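PDB 3KST: endo-1,4-beta-xylanase from Bacteroides thetaiotaomicron VPI-5482, which probably hydrolyses O-glycosidic bonds of xylan-type polysaccharides as a calcium-containing member of glycosyl hydrolase family 43. Local coordinates for residues T44-D56 / G65-F79. Residues are numbered along the deposited sequence; the frame is centred on the assembly and turned at random. Where two conformers were deposited one is given.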
# COMPACT_ATOMS: atom_id res chain seq x y z
N THR A 44 -14.11 -6.79 -4.87
CA THR A 44 -14.08 -8.22 -5.19
C THR A 44 -15.39 -8.59 -5.88
O THR A 44 -16.42 -7.92 -5.68
CB THR A 44 -13.93 -9.11 -3.91
OG1 THR A 44 -15.08 -8.95 -3.07
CG2 THR A 44 -12.70 -8.73 -3.13
N THR A 45 -15.34 -9.63 -6.70
CA THR A 45 -16.54 -10.18 -7.35
C THR A 45 -16.83 -11.66 -7.01
O THR A 45 -17.89 -12.20 -7.38
CB THR A 45 -16.49 -10.00 -8.86
OG1 THR A 45 -15.53 -10.89 -9.42
CG2 THR A 45 -16.18 -8.57 -9.26
N ALA A 46 -15.90 -12.34 -6.32
CA ALA A 46 -16.10 -13.74 -5.95
C ALA A 46 -15.80 -13.99 -4.47
O ALA A 46 -15.05 -14.94 -4.13
CB ALA A 46 -15.29 -14.64 -6.86
N GLY A 47 -16.38 -13.15 -3.62
CA GLY A 47 -16.29 -13.26 -2.16
C GLY A 47 -15.18 -12.46 -1.51
O GLY A 47 -14.50 -11.68 -2.16
N GLU A 48 -15.02 -12.67 -0.20
CA GLU A 48 -13.98 -12.01 0.61
C GLU A 48 -12.59 -12.34 0.03
O GLU A 48 -12.36 -13.45 -0.50
CB GLU A 48 -14.06 -12.47 2.09
CG GLU A 48 -15.35 -12.12 2.86
CD GLU A 48 -15.41 -10.70 3.41
OE1 GLU A 48 -14.36 -10.09 3.69
OE2 GLU A 48 -16.54 -10.19 3.64
N GLY A 49 -11.69 -11.37 0.12
CA GLY A 49 -10.32 -11.51 -0.36
C GLY A 49 -9.87 -10.33 -1.20
O GLY A 49 -10.12 -9.20 -0.83
N PHE A 50 -9.14 -10.61 -2.28
CA PHE A 50 -8.61 -9.55 -3.13
C PHE A 50 -8.80 -9.85 -4.59
O PHE A 50 -8.64 -11.01 -5.02
CB PHE A 50 -7.13 -9.24 -2.86
CG PHE A 50 -6.83 -8.98 -1.41
CD1 PHE A 50 -7.31 -7.83 -0.77
CD2 PHE A 50 -6.12 -9.91 -0.66
CE1 PHE A 50 -7.09 -7.60 0.56
CE2 PHE A 50 -5.88 -9.69 0.69
CZ PHE A 50 -6.36 -8.51 1.30
N ALA A 51 -9.13 -8.81 -5.34
CA ALA A 51 -9.19 -8.88 -6.80
C ALA A 51 -7.82 -8.51 -7.35
O ALA A 51 -6.95 -7.99 -6.63
CB ALA A 51 -10.24 -7.90 -7.35
N CYS A 52 -7.64 -8.80 -8.63
CA CYS A 52 -6.48 -8.41 -9.42
C CYS A 52 -7.02 -7.65 -10.64
O CYS A 52 -7.92 -8.14 -11.29
CB CYS A 52 -5.67 -9.59 -9.92
SG CYS A 52 -4.31 -9.10 -11.02
N PHE A 53 -6.49 -6.47 -10.89
CA PHE A 53 -6.79 -5.71 -12.13
C PHE A 53 -5.49 -5.55 -12.89
O PHE A 53 -4.44 -5.36 -12.26
CB PHE A 53 -7.35 -4.32 -11.81
CG PHE A 53 -8.60 -4.34 -10.99
CD1 PHE A 53 -8.53 -4.41 -9.61
CD2 PHE A 53 -9.85 -4.27 -11.60
CE1 PHE A 53 -9.70 -4.43 -8.82
CE2 PHE A 53 -11.03 -4.28 -10.85
CZ PHE A 53 -10.95 -4.36 -9.43
N SER A 54 -5.52 -5.62 -14.23
CA SER A 54 -4.33 -5.34 -15.04
C SER A 54 -4.59 -4.23 -16.06
O SER A 54 -5.73 -3.96 -16.43
CB SER A 54 -3.80 -6.59 -15.76
OG SER A 54 -4.60 -6.95 -16.86
N SER A 55 -3.50 -3.63 -16.52
CA SER A 55 -3.52 -2.49 -17.46
C SER A 55 -2.23 -2.36 -18.26
O SER A 55 -1.14 -2.67 -17.74
CB SER A 55 -3.76 -1.20 -16.70
OG SER A 55 -3.69 -0.03 -17.52
N ASP A 56 -2.37 -1.86 -19.49
CA ASP A 56 -1.26 -1.54 -20.39
C ASP A 56 -0.85 -0.06 -20.31
O ASP A 56 0.32 0.29 -20.58
CB ASP A 56 -1.68 -1.84 -21.84
CG ASP A 56 -1.91 -3.30 -22.10
OD1 ASP A 56 -1.08 -4.11 -21.66
OD2 ASP A 56 -2.88 -3.66 -22.80
N GLY A 65 -9.47 -11.50 -12.17
CA GLY A 65 -10.07 -12.50 -11.33
C GLY A 65 -9.87 -12.21 -9.86
O GLY A 65 -9.52 -11.08 -9.45
N GLN A 66 -10.09 -13.24 -9.06
CA GLN A 66 -9.97 -13.15 -7.60
C GLN A 66 -8.58 -13.65 -7.20
O GLN A 66 -8.38 -14.87 -7.08
CB GLN A 66 -11.04 -13.99 -6.96
CG GLN A 66 -11.11 -13.91 -5.44
CD GLN A 66 -12.13 -12.91 -4.88
OE1 GLN A 66 -13.00 -12.39 -5.58
NE2 GLN A 66 -12.06 -12.71 -3.56
N ALA A 67 -7.64 -12.72 -7.00
CA ALA A 67 -6.26 -13.01 -6.58
C ALA A 67 -6.20 -13.91 -5.34
O ALA A 67 -5.40 -14.86 -5.30
CB ALA A 67 -5.47 -11.70 -6.31
N LEU A 68 -7.02 -13.57 -4.35
CA LEU A 68 -7.08 -14.34 -3.11
C LEU A 68 -8.53 -14.52 -2.65
O LEU A 68 -9.30 -13.56 -2.62
CB LEU A 68 -6.21 -13.70 -2.03
CG LEU A 68 -6.22 -14.30 -0.62
CD1 LEU A 68 -4.83 -14.17 -0.02
CD2 LEU A 68 -7.28 -13.68 0.28
N SER A 69 -8.88 -15.77 -2.34
CA SER A 69 -10.19 -16.15 -1.82
C SER A 69 -9.99 -16.44 -0.31
O SER A 69 -8.96 -17.03 0.12
CB SER A 69 -10.75 -17.37 -2.56
OG SER A 69 -10.87 -17.14 -3.97
N ALA A 70 -10.96 -16.03 0.49
CA ALA A 70 -10.92 -16.17 1.95
C ALA A 70 -10.67 -17.61 2.41
O ALA A 70 -9.93 -17.81 3.37
CB ALA A 70 -12.17 -15.66 2.56
N THR A 71 -11.27 -18.59 1.72
CA THR A 71 -11.08 -20.01 2.05
C THR A 71 -9.62 -20.50 1.99
O THR A 71 -9.21 -21.44 2.71
CB THR A 71 -12.02 -20.98 1.23
OG1 THR A 71 -11.71 -20.93 -0.18
CG2 THR A 71 -13.50 -20.69 1.53
N ASP A 72 -8.82 -19.84 1.14
CA ASP A 72 -7.37 -20.12 1.02
C ASP A 72 -6.51 -19.33 1.99
O ASP A 72 -5.28 -19.36 1.89
CB ASP A 72 -6.90 -19.82 -0.39
CG ASP A 72 -7.48 -20.74 -1.39
OD1 ASP A 72 -7.63 -21.95 -1.08
OD2 ASP A 72 -7.78 -20.25 -2.49
N SER A 73 -7.13 -18.70 2.97
CA SER A 73 -6.39 -17.84 3.88
C SER A 73 -6.92 -17.91 5.29
O SER A 73 -8.01 -18.38 5.53
CB SER A 73 -6.59 -16.41 3.37
OG SER A 73 -6.17 -15.42 4.30
N TYR A 74 -6.09 -17.42 6.20
CA TYR A 74 -6.49 -17.12 7.56
C TYR A 74 -7.59 -16.07 7.45
O TYR A 74 -7.46 -15.19 6.63
CB TYR A 74 -5.33 -16.46 8.29
CG TYR A 74 -5.67 -15.94 9.66
CD1 TYR A 74 -5.82 -16.82 10.75
CD2 TYR A 74 -5.83 -14.56 9.88
CE1 TYR A 74 -6.13 -16.33 12.02
CE2 TYR A 74 -6.11 -14.07 11.16
CZ TYR A 74 -6.29 -14.95 12.21
OH TYR A 74 -6.56 -14.43 13.45
N GLY A 75 -8.66 -16.24 8.22
CA GLY A 75 -9.76 -15.27 8.32
C GLY A 75 -10.94 -15.30 7.37
O GLY A 75 -10.90 -15.86 6.28
N THR A 76 -12.01 -14.64 7.80
CA THR A 76 -13.23 -14.55 7.02
C THR A 76 -13.71 -13.14 6.77
O THR A 76 -14.70 -12.99 6.04
CB THR A 76 -14.36 -15.35 7.69
OG1 THR A 76 -14.71 -14.73 8.93
CG2 THR A 76 -13.91 -16.79 7.91
N TRP A 77 -13.04 -12.13 7.32
CA TRP A 77 -13.43 -10.71 7.19
C TRP A 77 -12.22 -9.81 7.28
O TRP A 77 -11.13 -10.24 7.69
CB TRP A 77 -14.46 -10.34 8.27
CG TRP A 77 -13.94 -10.45 9.68
CD1 TRP A 77 -13.99 -11.56 10.50
CD2 TRP A 77 -13.27 -9.43 10.43
NE1 TRP A 77 -13.42 -11.27 11.71
CE2 TRP A 77 -12.95 -9.99 11.70
CE3 TRP A 77 -12.90 -8.09 10.16
CZ2 TRP A 77 -12.30 -9.26 12.68
CZ3 TRP A 77 -12.26 -7.36 11.16
CH2 TRP A 77 -11.95 -7.95 12.41
N GLY A 78 -12.39 -8.54 6.93
CA GLY A 78 -11.27 -7.61 7.02
C GLY A 78 -10.07 -7.87 6.10
O GLY A 78 -8.92 -7.68 6.52
N PHE A 79 -10.32 -8.32 4.87
CA PHE A 79 -9.23 -8.45 3.86
C PHE A 79 -8.89 -7.06 3.35
O PHE A 79 -9.61 -6.49 2.50
CB PHE A 79 -9.61 -9.41 2.76
CG PHE A 79 -9.64 -10.82 3.22
CD1 PHE A 79 -8.49 -11.60 3.11
CD2 PHE A 79 -10.74 -11.32 3.93
CE1 PHE A 79 -8.50 -12.92 3.57
CE2 PHE A 79 -10.76 -12.64 4.39
CZ PHE A 79 -9.64 -13.44 4.22
O HOH W 1 -12.68 -10.25 -7.39
O HOH W 2 -13.26 -16.78 -5.10
O HOH W 3 -12.87 -7.84 3.46
O HOH W 4 -17.04 -11.42 6.11
O HOH W 5 -10.79 -6.72 0.20
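Thr44 to Gly47 curl around the amide of Gln66, whose OE1 accepts from Ala46 N (3.0 Å) while its NE2 donates to Gly47 O (3.0 Å) from above that carbonyl's plane; Thr44 OG1 reaches the same oxygen from the opposite face. Bent at chi2 (96°), the Gln66 chain folds back so that NE2 also donates to Leu68 O. With an alanine here, Ala46 N is likely to lose its acceptor and Gly47 O one of its two donors, leaving the turn freer to shift. Glu48 lays its CB on Ala70 CB, and a water joins its OE1 to Phe79 N. Gly49 suits its place because any CB would run into Leu68 O, 3.2 Å from Gly49 CA. Phe50 N donates to Leu68 O (3.0 Å) and Leu68 N to Phe50 O (3.1 Å) in a classic beta bulge, Ala67 and Leu68 both facing Phe50. Its ring takes the edge of Phe79 in an offset edge-to-face pair, planes at 75°, and touches Leu95 of strand 92-99. In this hairpin (strands 49-55 and 60-69) of the family's five-bladed beta-propeller, a carboxamide donating and accepting at once thus ties down the polar turn, while Phe50 packs against Phe79 just after it.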